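Local coordinates for protein beta-n-acetylhexosaminidase (PDB 4AZI) that removes terminal beta-linked N-acetylglucosamine residues from glycans as an exo-acting family 20 glycoside hydrolase of Streptococcus pneumoniae, at residues Lys20-Asn25 and Ala335-Glu340; Met58-Thr61 and Thr66-Ser69; Val126-Leu131 and Glu153-Phe158; Tyr280-Gln285 and Gly290-Lys295. The protein carries 2 engineered substitutions. All coordinates share one frame; numbering follows the deposited sequence. Where two conformers were deposited one is given.

How the interactions relate
Following the chain from the N terminus, residues 20-25 come just after the first strand of the eight-stranded barrel and wait about 310 residues for their partner at 335-340, so interaction 1 ties the first barrel unit to the last. The other three contacts fall within that long span, one after another, without crossing. Interaction 2 closes a small hairpin at 58-69; interaction 3 joins helix 122-130 to helix 153-170; interaction 4 connects the end of strand 271-282 to the start of helix 294-303. Interactions 2 and 3 touch through Tyr67 and Phe158, and interactions 1 and 4 through Leu283. Interactions 2 and 3 sit together outside the barrel sheet, their centres about 30 Å or more from those of interactions 1 and 4.

Interaction 1: Lys20-Asn25 and Ala335-Glu340; sequences KYFTLN and AEYKEE
Lys20 and Phe22 reach across to Ala335 and Tyr337 where the TIM barrel closes, joining the loop after its first strand, 10-16, to the loop after its last, 321-329. The tight part begins with the rings. Phe22 presents its edge to the face of Tyr337 in a T-shaped stack, the centroids 4.8 Å apart and the planes at 65°. A single atom does most of the touching: Phe22 CE2 sits over the centre of the tyrosine ring, 3.7 Å from Tyr337 CD1, while the backbone N of Glu339 lies over the opposite face. Leu27 and Ala17 also pack on Phe22, and Gln26 and Ile30 on Tyr337.

Lys20, buried alongside the stack, belongs to the same tight part. It is extended until its last torsion, where a bend (chi4 65°) swings the ammonium group to the backbone of the other loop. Its CE passes 3.8 Å from Tyr337 CB. On the loose side, the CA-CB bond of Glu336 points away, and the residue is exposed. Lys20 NZ is gripped by several acceptors: the carbonyl of Pro333, Ala335 O at 2.9 Å, and a water. That water bridges the two segments, taking one hydrogen bond from Lys20 NZ and another from Tyr337 N.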
loop_
_atom_site.group_PDB
_atom_site.type_symbol
_atom_site.label_atom_id
_atom_site.label_comp_id
_atom_site.label_asym_id
_atom_site.label_seq_id
_atom_site.Cartn_x
_atom_site.Cartn_y
_atom_site.Cartn_z
ATOM N N LYS A 20 -11.576 1.125 6.725
ATOM C CA LYS A 20 -12.281 2.385 6.973
ATOM C C LYS A 20 -12.507 3.169 5.679
ATOM O O LYS A 20 -11.636 3.201 4.805
ATOM C CB LYS A 20 -11.489 3.218 7.980
ATOM C CG LYS A 20 -12.182 4.473 8.492
ATOM C CD LYS A 20 -11.318 5.156 9.545
ATOM C CE LYS A 20 -11.863 6.536 9.907
ATOM N NZ LYS A 20 -13.196 6.443 10.554
ATOM N N TYR A 21 -13.676 3.800 5.563
ATOM C CA TYR A 21 -13.995 4.598 4.375
ATOM C C TYR A 21 -13.274 5.942 4.410
ATOM O O TYR A 21 -13.273 6.634 5.432
ATOM C CB TYR A 21 -15.514 4.787 4.205
ATOM C CG TYR A 21 -15.905 5.571 2.964
ATOM C CD1 TYR A 21 -16.038 4.940 1.724
ATOM C CD2 TYR A 21 -16.136 6.944 3.029
ATOM C CE1 TYR A 21 -16.386 5.659 0.586
ATOM C CE2 TYR A 21 -16.483 7.674 1.897
ATOM C CZ TYR A 21 -16.606 7.031 0.679
ATOM O OH TYR A 21 -16.950 7.763 -0.444
ATOM N N PHE A 22 -12.648 6.291 3.292
ATOM C CA PHE A 22 -12.083 7.620 3.076
ATOM C C PHE A 22 -12.758 8.206 1.839
ATOM O O PHE A 22 -12.882 7.528 0.818
ATOM C CB PHE A 22 -10.565 7.556 2.835
ATOM C CG PHE A 22 -9.744 7.345 4.081
ATOM C CD1 PHE A 22 -9.620 6.084 4.648
ATOM C CD2 PHE A 22 -9.069 8.408 4.677
ATOM C CE1 PHE A 22 -8.863 5.887 5.797
ATOM C CE2 PHE A 22 -8.310 8.217 5.828
ATOM C CZ PHE A 22 -8.206 6.949 6.385
ATOM N N THR A 23 -13.197 9.458 1.915
ATOM C CA THR A 23 -13.807 10.090 0.748
ATOM C C THR A 23 -12.716 10.430 -0.248
ATOM O O THR A 23 -11.554 10.610 0.136
ATOM C CB THR A 23 -14.547 11.405 1.097
ATOM O OG1 THR A 23 -13.588 12.409 1.438
ATOM C CG2 THR A 23 -15.521 11.204 2.247
ATOM N N LEU A 24 -13.087 10.535 -1.520
ATOM C CA LEU A 24 -12.147 10.965 -2.551
ATOM C C LEU A 24 -11.441 12.276 -2.184
ATOM O O LEU A 24 -10.234 12.392 -2.369
ATOM C CB LEU A 24 -12.828 11.047 -3.930
ATOM C CG LEU A 24 -12.079 11.694 -5.102
ATOM C CD1 LEU A 24 -10.812 10.933 -5.479
ATOM C CD2 LEU A 24 -13.013 11.831 -6.299
ATOM N N ASN A 25 -12.179 13.254 -1.658
ATOM C CA ASN A 25 -11.553 14.507 -1.233
ATOM C C ASN A 25 -10.526 14.335 -0.115
ATOM O O ASN A 25 -9.513 15.032 -0.093
ATOM C CB ASN A 25 -12.598 15.562 -0.855
ATOM C CG ASN A 25 -13.235 16.211 -2.073
ATOM O OD1 ASN A 25 -12.637 16.258 -3.149
ATOM N ND2 ASN A 25 -14.459 16.705 -1.915
ATOM N N ALA A 335 -12.837 4.774 14.869
ATOM C CA ALA A 335 -12.009 5.876 15.355
ATOM C C ALA A 335 -12.007 7.008 14.342
ATOM O O ALA A 335 -12.020 6.771 13.133
ATOM C CB ALA A 335 -10.591 5.408 15.634
ATOM N N GLU A 336 -12.008 8.237 14.847
ATOM C CA GLU A 336 -12.081 9.416 14.000
ATOM C C GLU A 336 -10.760 9.629 13.267
ATOM O O GLU A 336 -9.705 9.712 13.897
ATOM C CB GLU A 336 -12.432 10.646 14.839
ATOM C CG GLU A 336 -12.578 11.927 14.035
ATOM C CD GLU A 336 -12.665 13.170 14.906
ATOM O OE1 GLU A 336 -12.595 13.050 16.150
ATOM O OE2 GLU A 336 -12.807 14.274 14.343
ATOM N N TYR A 337 -10.818 9.696 11.938
ATOM C CA TYR A 337 -9.640 10.054 11.160
ATOM C C TYR A 337 -9.368 11.541 11.348
ATOM O O TYR A 337 -10.187 12.385 10.976
ATOM C CB TYR A 337 -9.809 9.703 9.670
ATOM C CG TYR A 337 -8.791 10.370 8.760
ATOM C CD1 TYR A 337 -7.432 10.065 8.855
ATOM C CD2 TYR A 337 -9.187 11.305 7.805
ATOM C CE1 TYR A 337 -6.499 10.671 8.026
ATOM C CE2 TYR A 337 -8.260 11.919 6.972
ATOM C CZ TYR A 337 -6.917 11.595 7.086
ATOM O OH TYR A 337 -5.984 12.201 6.280
ATOM N N LYS A 338 -8.226 11.844 11.955
ATOM C CA LYS A 338 -7.787 13.218 12.142
ATOM C C LYS A 338 -6.617 13.507 11.214
ATOM O O LYS A 338 -5.466 13.177 11.504
ATOM C CB LYS A 338 -7.417 13.486 13.602
ATOM C CG LYS A 338 -8.617 13.668 14.517
ATOM C CD LYS A 338 -8.166 13.791 15.962
ATOM C CE LYS A 338 -9.267 13.371 16.917
ATOM N NZ LYS A 338 -8.697 12.899 18.210
ATOM N N GLU A 339 -6.953 14.114 10.084
ATOM C CA GLU A 339 -6.012 14.496 9.044
ATOM C C GLU A 339 -4.699 15.083 9.584
ATOM O O GLU A 339 -3.609 14.691 9.151
ATOM C CB GLU A 339 -6.720 15.470 8.103
ATOM C CG GLU A 339 -5.825 16.240 7.163
ATOM C CD GLU A 339 -6.628 17.078 6.196
ATOM O OE1 GLU A 339 -7.212 16.499 5.254
ATOM O OE2 GLU A 339 -6.699 18.308 6.402
ATOM N N GLU A 340 -4.822 16.000 10.541
ATOM C CA GLU A 340 -3.679 16.687 11.153
ATOM C C GLU A 340 -2.666 15.759 11.851
ATOM O O GLU A 340 -1.470 16.038 11.859
ATOM C CB GLU A 340 -4.158 17.800 12.104
ATOM C CG GLU A 340 -4.891 17.336 13.363
ATOM C CD GLU A 340 -6.398 17.131 13.192
ATOM O OE1 GLU A 340 -6.951 17.333 12.080
ATOM O OE2 GLU A 340 -7.042 16.762 14.201
HETATM O O HOH W 1 -13.642 9.321 10.760
#

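Interaction 2: Met58-Thr61 and Thr66-Ser69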
loop_
_atom_site.group_PDB
_atom_site.type_symbol
_atom_site.label_atom_id
_atom_site.label_comp_id
_atom_site.label_asym_id
_atom_site.label_seq_id
_atom_site.Cartn_x
_atom_site.Cartn_y
_atom_site.Cartn_z
ATOM N N MET A 58 -18.660 -5.554 -12.485
ATOM C CA MET A 58 -18.152 -6.501 -11.499
ATOM C C MET A 58 -18.535 -7.936 -11.844
ATOM O O MET A 58 -18.603 -8.792 -10.963
ATOM C CB MET A 58 -18.654 -6.126 -10.094
ATOM C CG MET A 58 -18.003 -4.885 -9.510
ATOM S SD MET A 58 -16.226 -5.065 -9.243
ATOM C CE MET A 58 -16.156 -6.066 -7.766
ATOM N N THR A 59 -18.786 -8.191 -13.128
ATOM C CA THR A 59 -19.124 -9.530 -13.606
ATOM C C THR A 59 -17.922 -10.449 -13.418
ATOM O O THR A 59 -16.805 -10.103 -13.797
ATOM C CB THR A 59 -19.532 -9.515 -15.101
ATOM O OG1 THR A 59 -20.653 -8.645 -15.289
ATOM C CG2 THR A 59 -19.892 -10.912 -15.589
ATOM N N ILE A 60 -18.167 -11.621 -12.837
ATOM C CA ILE A 60 -17.114 -12.598 -12.577
ATOM C C ILE A 60 -17.451 -13.928 -13.232
ATOM O O ILE A 60 -18.574 -14.422 -13.113
ATOM C CB ILE A 60 -16.891 -12.805 -11.049
ATOM C CG1 ILE A 60 -16.391 -11.524 -10.362
ATOM C CG2 ILE A 60 -15.952 -13.975 -10.776
ATOM C CD1 ILE A 60 -15.096 -10.958 -10.905
ATOM N N THR A 61 -16.473 -14.504 -13.924
ATOM C CA THR A 61 -16.597 -15.856 -14.443
ATOM C C THR A 61 -15.587 -16.770 -13.759
ATOM O O THR A 61 -14.393 -16.521 -13.806
ATOM C CB THR A 61 -16.383 -15.891 -15.963
ATOM O OG1 THR A 61 -17.247 -14.935 -16.564
ATOM C CG2 THR A 61 -16.705 -17.270 -16.530
ATOM N N THR A 66 -21.115 -17.816 -14.403
ATOM C CA THR A 66 -20.920 -16.384 -14.248
ATOM C C THR A 66 -21.726 -15.849 -13.088
ATOM O O THR A 66 -22.838 -16.306 -12.819
ATOM C CB THR A 66 -21.283 -15.579 -15.512
ATOM O OG1 THR A 66 -22.691 -15.683 -15.774
ATOM C CG2 THR A 66 -20.499 -16.090 -16.691
ATOM N N TYR A 67 -21.137 -14.880 -12.403
ATOM C CA TYR A 67 -21.815 -14.149 -11.349
ATOM C C TYR A 67 -22.008 -12.753 -11.910
ATOM O O TYR A 67 -21.036 -12.075 -12.272
ATOM C CB TYR A 67 -20.972 -14.127 -10.060
ATOM C CG TYR A 67 -20.445 -15.495 -9.628
ATOM C CD1 TYR A 67 -19.370 -16.084 -10.291
ATOM C CD2 TYR A 67 -21.028 -16.198 -8.573
ATOM C CE1 TYR A 67 -18.886 -17.329 -9.921
ATOM C CE2 TYR A 67 -20.544 -17.450 -8.184
ATOM C CZ TYR A 67 -19.475 -18.006 -8.868
ATOM O OH TYR A 67 -18.965 -19.241 -8.518
ATOM N N ALA A 68 -23.271 -12.353 -12.023
ATOM C CA ALA A 68 -23.657 -11.086 -12.655
ATOM C C ALA A 68 -23.157 -9.879 -11.869
ATOM O O ALA A 68 -23.056 -9.933 -10.640
ATOM C CB ALA A 68 -25.166 -11.025 -12.821
ATOM N N SER A 69 -22.858 -8.795 -12.579
ATOM C CA SER A 69 -22.307 -7.583 -11.963
ATOM C C SER A 69 -23.099 -7.047 -10.767
ATOM O O SER A 69 -22.504 -6.746 -9.741
ATOM C CB SER A 69 -22.096 -6.472 -12.996
ATOM O OG SER A 69 -21.547 -5.306 -12.388
#
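Ile60 and Tyr67 face each other as the hydrogen-bonded pair of a short antiparallel beta hairpin, strands 60-62 and 65-67, and their side chains share one face of it. Ile60 sends its CG2 branch to the tyrosine, 4.0 Å from Tyr67 CD1, and the two side chains run at a slant to each other. The Tyr67 ring also turns its edge to the neighbouring strand, with Ile60 O lying in the ring plane 3.4 Å from Tyr67 CD1. On the other face Thr61 and Thr66 lie side by side and point the same way, though this holds for one of two conformers of Thr66 and is therefore tentative.

The backbone bonds of the pair are nearly straight: Tyr67 N to Ile60 O is 2.7 Å and Ile60 N to Tyr67 O 3.0 Å. Past the strands, Ser69 takes over with its side chain. Its hydroxyl swings out opposite the backbone N (chi1 -179°), and Ser69 OG accepts a 2.9 Å bond from Met58 N at 170°. Phe158 of helix 153-170 packs on Ile60 and meets Tyr67 edge to face. The chemistry thus divides by face: apolar groups are buried against the helix, whereas the threonine pair is exposed.

Interaction 3: Val126-Leu131 and Glu153-Phe158; sequences VAMEKL and EEAMNF
The sulfur of Met128 rests against a helix backbone: Met128 SD lies 3.5 Å from Ala155 O and 3.8 Å from Ala155 CB, so it meets main chain and methyl group together. The CA-CB bond of Met128 points toward the other helix, and the side chain bends only at its end (chi3 -78°), which leaves CE 4.0 Å from Ala155 CB. The same side chain serves Phe158. The two slide past each other in opposite directions, Met128 CG coming within 3.6 Å of Phe158 CD2. The sulfur stands 4.9 Å from the ring centroid in an oblique Met-aromatic contact, 57° off the ring normal.

The contact joins two helices of the TIM-barrel domain that follow its third strand, 110-117: the end of helix 122-130 and the first turns of helix 153-170. Short strands and loops link them, and Pro136 from that linker packs on both Met128 and Ala155.

Where helix 122-130 gives out, Leu131 continues the apolar patch toward the far end of the phenylalanine. Its CD1 branch touches Phe158 CZ at 3.6 Å, the side chains crossing at about a right angle. Ala75 of helix 69-83 packs against Leu131.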
loop_
_atom_site.group_PDB
_atom_site.type_symbol
_atom_site.label_atom_id
_atom_site.label_comp_id
_atom_site.label_asym_id
_atom_site.label_seq_id
_atom_site.Cartn_x
_atom_site.Cartn_y
_atom_site.Cartn_z
ATOM N N VAL A 126 -17.914 -13.182 3.148
ATOM C CA VAL A 126 -19.362 -13.026 3.257
ATOM C C VAL A 126 -19.990 -12.808 1.877
ATOM O O VAL A 126 -21.072 -13.335 1.583
ATOM C CB VAL A 126 -19.718 -11.855 4.209
ATOM C CG1 VAL A 126 -21.217 -11.585 4.226
ATOM C CG2 VAL A 126 -19.205 -12.142 5.621
ATOM N N ALA A 127 -19.311 -12.030 1.035
ATOM C CA ALA A 127 -19.762 -11.813 -0.335
ATOM C C ALA A 127 -19.900 -13.146 -1.069
ATOM O O ALA A 127 -20.910 -13.389 -1.744
ATOM C CB ALA A 127 -18.811 -10.883 -1.076
ATOM N N MET A 128 -18.905 -14.015 -0.916
ATOM C CA MET A 128 -18.939 -15.322 -1.569
ATOM C C MET A 128 -20.120 -16.177 -1.075
ATOM O O MET A 128 -20.774 -16.840 -1.877
ATOM C CB MET A 128 -17.608 -16.057 -1.401
ATOM C CG MET A 128 -16.487 -15.527 -2.300
ATOM S SD MET A 128 -15.054 -16.630 -2.378
ATOM C CE MET A 128 -14.272 -16.246 -0.812
ATOM N N GLU A 129 -20.404 -16.133 0.228
ATOM C CA GLU A 129 -21.573 -16.831 0.798
ATOM C C GLU A 129 -22.901 -16.274 0.279
ATOM O O GLU A 129 -23.864 -17.020 0.097
ATOM C CB GLU A 129 -21.569 -16.777 2.328
ATOM C CG GLU A 129 -20.398 -17.489 2.988
ATOM C CD GLU A 129 -20.470 -17.476 4.510
ATOM O OE1 GLU A 129 -21.032 -16.520 5.087
ATOM O OE2 GLU A 129 -19.961 -18.432 5.133
ATOM N N LYS A 130 -22.957 -14.963 0.053
ATOM C CA LYS A 130 -24.150 -14.341 -0.522
ATOM C C LYS A 130 -24.332 -14.755 -1.986
ATOM O O LYS A 130 -25.449 -14.769 -2.501
ATOM C CB LYS A 130 -24.103 -12.814 -0.393
ATOM C CG LYS A 130 -24.145 -12.275 1.027
ATOM C CD LYS A 130 -25.489 -12.511 1.703
ATOM C CE LYS A 130 -25.536 -11.832 3.066
ATOM N NZ LYS A 130 -26.894 -11.911 3.681
ATOM N N LEU A 131 -23.237 -15.117 -2.631
ATOM C CA LEU A 131 -23.271 -15.579 -4.015
ATOM C C LEU A 131 -23.369 -17.101 -4.130
ATOM O O LEU A 131 -23.294 -17.643 -5.225
ATOM C CB LEU A 131 -22.052 -15.048 -4.788
ATOM C CG LEU A 131 -21.953 -13.522 -4.916
ATOM C CD1 LEU A 131 -20.540 -13.081 -5.268
ATOM C CD2 LEU A 131 -22.969 -12.984 -5.924
ATOM N N GLU A 153 -11.488 -24.945 -3.695
ATOM C CA GLU A 153 -11.342 -24.532 -5.100
ATOM C C GLU A 153 -12.372 -23.500 -5.568
ATOM O O GLU A 153 -12.021 -22.527 -6.235
ATOM C CB GLU A 153 -11.398 -25.748 -6.027
ATOM C CG GLU A 153 -10.051 -26.374 -6.350
ATOM C CD GLU A 153 -10.012 -26.951 -7.759
ATOM O OE1 GLU A 153 -10.688 -27.972 -8.005
ATOM O OE2 GLU A 153 -9.306 -26.384 -8.625
ATOM N N GLU A 154 -13.637 -23.726 -5.232
ATOM C CA GLU A 154 -14.717 -22.807 -5.607
ATOM C C GLU A 154 -14.470 -21.379 -5.115
ATOM O O GLU A 154 -14.642 -20.419 -5.869
ATOM C CB GLU A 154 -16.043 -23.325 -5.069
ATOM C CG GLU A 154 -17.257 -22.473 -5.409
ATOM C CD GLU A 154 -18.545 -23.153 -4.993
ATOM O OE1 GLU A 154 -18.601 -23.684 -3.863
ATOM O OE2 GLU A 154 -19.493 -23.169 -5.799
ATOM N N ALA A 155 -14.058 -21.253 -3.858
ATOM C CA ALA A 155 -13.735 -19.960 -3.270
ATOM C C ALA A 155 -12.470 -19.353 -3.891
ATOM O O ALA A 155 -12.450 -18.163 -4.231
ATOM C CB ALA A 155 -13.598 -20.080 -1.758
ATOM N N MET A 156 -11.435 -20.184 -4.019
ATOM C CA MET A 156 -10.153 -19.827 -4.635
ATOM C C MET A 156 -10.315 -19.411 -6.101
ATOM O O MET A 156 -9.725 -18.422 -6.539
ATOM C CB MET A 156 -9.179 -21.014 -4.558
ATOM C CG MET A 156 -8.800 -21.433 -3.145
ATOM S SD MET A 156 -7.327 -20.592 -2.546
ATOM C CE MET A 156 -6.064 -21.700 -3.164
ATOM N N ASN A 157 -11.119 -20.163 -6.854
ATOM C CA ASN A 157 -11.370 -19.810 -8.249
ATOM C C ASN A 157 -12.073 -18.470 -8.335
ATOM O O ASN A 157 -11.733 -17.637 -9.178
ATOM C CB ASN A 157 -12.141 -20.904 -8.988
ATOM C CG ASN A 157 -11.268 -22.099 -9.337
ATOM O OD1 ASN A 157 -10.051 -21.988 -9.395
ATOM N ND2 ASN A 157 -11.892 -23.244 -9.582
ATOM N N PHE A 158 -13.017 -18.243 -7.429
ATOM C CA PHE A 158 -13.725 -16.966 -7.401
ATOM C C PHE A 158 -12.820 -15.782 -7.067
ATOM O O PHE A 158 -12.800 -14.786 -7.793
ATOM C CB PHE A 158 -14.894 -16.987 -6.430
ATOM C CG PHE A 158 -15.729 -15.755 -6.505
ATOM C CD1 PHE A 158 -16.745 -15.656 -7.445
ATOM C CD2 PHE A 158 -15.471 -14.675 -5.668
ATOM C CE1 PHE A 158 -17.506 -14.507 -7.536
ATOM C CE2 PHE A 158 -16.226 -13.523 -5.754
ATOM C CZ PHE A 158 -17.246 -13.441 -6.690
#

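Interaction 4: Tyr280-Gln285 and Gly290-Lys295. Engineered in segment 290-295: Trp291 (natural residue Gly), Tyr292 (natural residue Gly). With OAN (O-(2-acetamido-2-deoxy D-glucopyranosylidene) amino-N-phenylcarbamate), chain C.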
loop_
_atom_site.group_PDB
_atom_site.type_symbol
_atom_site.label_atom_id
_atom_site.label_comp_id
_atom_site.label_asym_id
_atom_site.label_seq_id
_atom_site.Cartn_x
_atom_site.Cartn_y
_atom_site.Cartn_z
ATOM N N TYR A 280 4.421 2.659 12.076
ATOM C CA TYR A 280 2.973 2.385 12.062
ATOM C C TYR A 280 2.205 3.341 12.988
ATOM O O TYR A 280 2.667 3.641 14.089
ATOM C CB TYR A 280 2.697 0.945 12.516
ATOM C CG TYR A 280 2.855 -0.143 11.465
ATOM C CD1 TYR A 280 3.448 0.119 10.226
ATOM C CD2 TYR A 280 2.425 -1.444 11.723
ATOM C CE1 TYR A 280 3.597 -0.884 9.269
ATOM C CE2 TYR A 280 2.569 -2.449 10.777
ATOM C CZ TYR A 280 3.140 -2.164 9.548
ATOM O OH TYR A 280 3.276 -3.167 8.600
ATOM N N TYR A 281 1.037 3.800 12.544
ATOM C CA TYR A 281 0.085 4.511 13.416
ATOM C C TYR A 281 -1.338 4.013 13.193
ATOM O O TYR A 281 -1.817 4.003 12.059
ATOM C CB TYR A 281 0.128 6.029 13.214
ATOM C CG TYR A 281 -0.972 6.759 13.981
ATOM C CD1 TYR A 281 -1.092 6.621 15.370
ATOM C CD2 TYR A 281 -1.904 7.566 13.317
ATOM C CE1 TYR A 281 -2.100 7.268 16.073
ATOM C CE2 TYR A 281 -2.916 8.224 14.015
ATOM C CZ TYR A 281 -3.006 8.072 15.395
ATOM O OH TYR A 281 -4.004 8.716 16.103
ATOM N N ILE A 282 -1.996 3.606 14.280
ATOM C CA ILE A 282 -3.400 3.190 14.254
ATOM C C ILE A 282 -4.227 4.387 14.693
ATOM O O ILE A 282 -3.984 4.946 15.769
ATOM C CB ILE A 282 -3.662 1.981 15.197
ATOM C CG1 ILE A 282 -2.891 0.736 14.722
ATOM C CG2 ILE A 282 -5.153 1.674 15.301
ATOM C CD1 ILE A 282 -2.712 -0.329 15.795
ATOM N N LEU A 283 -5.189 4.789 13.862
ATOM C CA LEU A 283 -6.056 5.929 14.178
ATOM C C LEU A 283 -6.637 5.798 15.584
ATOM O O LEU A 283 -7.224 4.765 15.929
ATOM C CB LEU A 283 -7.199 6.060 13.159
ATOM C CG LEU A 283 -6.914 6.171 11.656
ATOM C CD1 LEU A 283 -8.218 6.432 10.904
ATOM C CD2 LEU A 283 -5.888 7.250 11.334
ATOM N N GLY A 284 -6.445 6.840 16.392
ATOM C CA GLY A 284 -6.974 6.892 17.756
ATOM C C GLY A 284 -6.172 6.152 18.814
ATOM O O GLY A 284 -6.541 6.162 19.991
ATOM N N GLN A 285 -5.081 5.505 18.402
ATOM C CA GLN A 285 -4.297 4.650 19.294
ATOM C C GLN A 285 -3.429 5.471 20.242
ATOM O O GLN A 285 -2.701 6.375 19.822
ATOM C CB GLN A 285 -3.429 3.661 18.491
ATOM C CG GLN A 285 -2.838 2.513 19.300
ATOM C CD GLN A 285 -3.729 1.285 19.330
ATOM O OE1 GLN A 285 -4.948 1.381 19.192
ATOM N NE2 GLN A 285 -3.122 0.120 19.514
ATOM N N GLY A 290 -1.845 -0.184 23.306
ATOM C CA GLY A 290 -0.822 -1.127 22.843
ATOM C C GLY A 290 0.212 -0.494 21.923
ATOM O O GLY A 290 0.641 0.635 22.154
ATOM N N TRP A 291 0.623 -1.224 20.886
ATOM C CA TRP A 291 1.622 -0.723 19.934
ATOM C C TRP A 291 1.038 0.278 18.968
ATOM O O TRP A 291 -0.186 0.399 18.835
ATOM C CB TRP A 291 2.266 -1.872 19.151
ATOM C CG TRP A 291 2.844 -2.963 20.018
ATOM C CD1 TRP A 291 2.190 -4.092 20.498
ATOM C CD2 TRP A 291 4.216 -3.062 20.552
ATOM N NE1 TRP A 291 3.031 -4.854 21.269
ATOM C CE2 TRP A 291 4.260 -4.295 21.341
ATOM C CE3 TRP A 291 5.366 -2.284 20.453
ATOM C CZ2 TRP A 291 5.417 -4.716 21.990
ATOM C CZ3 TRP A 291 6.524 -2.718 21.119
ATOM C CH2 TRP A 291 6.544 -3.904 21.867
ATOM N N TYR A 292 1.923 1.004 18.288
ATOM C CA TYR A 292 1.561 1.832 17.133
ATOM C C TYR A 292 0.718 3.058 17.489
ATOM O O TYR A 292 -0.192 3.439 16.746
ATOM C CB TYR A 292 0.886 0.977 16.048
ATOM C CG TYR A 292 1.599 -0.336 15.750
ATOM C CD1 TYR A 292 2.985 -0.384 15.588
ATOM C CD2 TYR A 292 0.879 -1.524 15.594
ATOM C CE1 TYR A 292 3.632 -1.582 15.297
ATOM C CE2 TYR A 292 1.525 -2.724 15.306
ATOM C CZ TYR A 292 2.898 -2.745 15.156
ATOM O OH TYR A 292 3.534 -3.929 14.868
ATOM N N PHE A 293 1.022 3.664 18.633
ATOM C CA PHE A 293 0.386 4.929 19.020
ATOM C C PHE A 293 1.176 6.097 18.424
ATOM O O PHE A 293 2.325 5.916 18.005
ATOM C CB PHE A 293 0.201 5.038 20.548
ATOM C CG PHE A 293 1.474 4.902 21.347
ATOM C CD1 PHE A 293 1.979 3.645 21.680
ATOM C CD2 PHE A 293 2.149 6.034 21.801
ATOM C CE1 PHE A 293 3.143 3.524 22.429
ATOM C CE2 PHE A 293 3.313 5.914 22.548
ATOM C CZ PHE A 293 3.810 4.661 22.861
ATOM N N LEU A 294 0.563 7.281 18.379
ATOM C CA LEU A 294 1.101 8.409 17.607
ATOM C C LEU A 294 2.471 8.920 18.051
ATOM O O LEU A 294 3.382 9.061 17.234
ATOM C CB LEU A 294 0.096 9.569 17.568
ATOM C CG LEU A 294 0.445 10.715 16.616
ATOM C CD1 LEU A 294 0.631 10.212 15.184
ATOM C CD2 LEU A 294 -0.621 11.800 16.693
ATOM N N LYS A 295 2.614 9.188 19.345
ATOM C CA LYS A 295 3.839 9.776 19.887
ATOM C C LYS A 295 5.101 8.975 19.528
ATOM O O LYS A 295 6.120 9.540 19.119
ATOM C CB LYS A 295 3.689 9.921 21.398
ATOM C CG LYS A 295 4.684 10.849 22.076
ATOM C CD LYS A 295 4.142 11.347 23.419
ATOM C CE LYS A 295 3.502 10.248 24.265
ATOM N NZ LYS A 295 4.403 9.091 24.558
HETATM C CAH OAN C . 1.245 -6.136 7.320
HETATM C CAG OAN C . 0.624 -5.526 8.585
HETATM O OAN OAN C . 1.128 -4.540 9.104
HETATM N NAI OAN C . -0.459 -6.152 9.051
HETATM C CAB OAN C . -1.228 -5.735 10.243
HETATM C CAC OAN C . -2.220 -4.637 9.857
HETATM O OAJ OAN C . -3.395 -5.236 9.296
HETATM C CAD OAN C . -2.600 -3.788 11.061
HETATM O OAK OAN C . -3.539 -2.817 10.620
HETATM C CAE OAN C . -1.346 -3.085 11.603
HETATM C CAF OAN C . -1.578 -2.232 12.854
HETATM O OAM OAN C . -1.961 -3.059 13.957
HETATM O OAL OAN C . -0.263 -4.009 11.891
HETATM C CAA OAN C . -0.312 -5.286 11.402
HETATM N NAY OAN C . 0.492 -6.165 11.962
HETATM O OAQ OAN C . 1.269 -5.700 12.982
HETATM C CAP OAN C . 1.558 -6.630 13.940
HETATM O OAR OAN C . 2.311 -6.334 14.869
HETATM N NAO OAN C . 0.981 -7.834 13.806
HETATM C CAS OAN C . 1.174 -8.886 14.617
HETATM C CAT OAN C . 1.523 -10.104 14.036
HETATM C CAU OAN C . 1.732 -11.233 14.828
HETATM C CAV OAN C . 1.594 -11.146 16.213
HETATM C CAW OAN C . 1.241 -9.927 16.806
HETATM C CAX OAN C . 1.028 -8.797 16.011
#
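In the inhibitor pocket of this TIM barrel, Tyr280 and Tyr292 stand side by side with their hydroxyls on the same ligand. Tyr292, like Trp291 before it, is an engineered residue in place of glycine. The edge of Tyr280 meets the face of Tyr292 in a T-shaped stack, centroids 5.0 Å apart and planes at 60°, while Trp291 CB covers the opposite face. Tyr280 OH donates to the acetamido oxygen OAN of the inhibitor (2.6 Å), and Tyr292 OH donates to its carbamate oxygen OAR (2.7 Å). Ile282 CD1 touches the Tyr292 ring at its edge and lies 3.4 Å from OAM of the ligand.

Two further bonds join the segments, one of backbone, Ile282 N to Tyr292 O at 3.1 Å, and one from a side-chain amide, Gln285 NE2 to Trp291 O at 3.0 Å. Gln285 bends at chi2 (91°) to get there, and its OE1 is held by Arg332. Leu294 CD1 sits over one face of the Tyr281 ring in a CH-pi contact, 3.9 Å from the centroid.

A type II turn, Ile282 to Gln285, leads off strand 271-282. The backbones of Tyr281 and Leu283 hydrogen-bond to strand 321-329, Leu294 begins helix 294-303, and Tyr281 OH reaches Glu341 of helix 339-352.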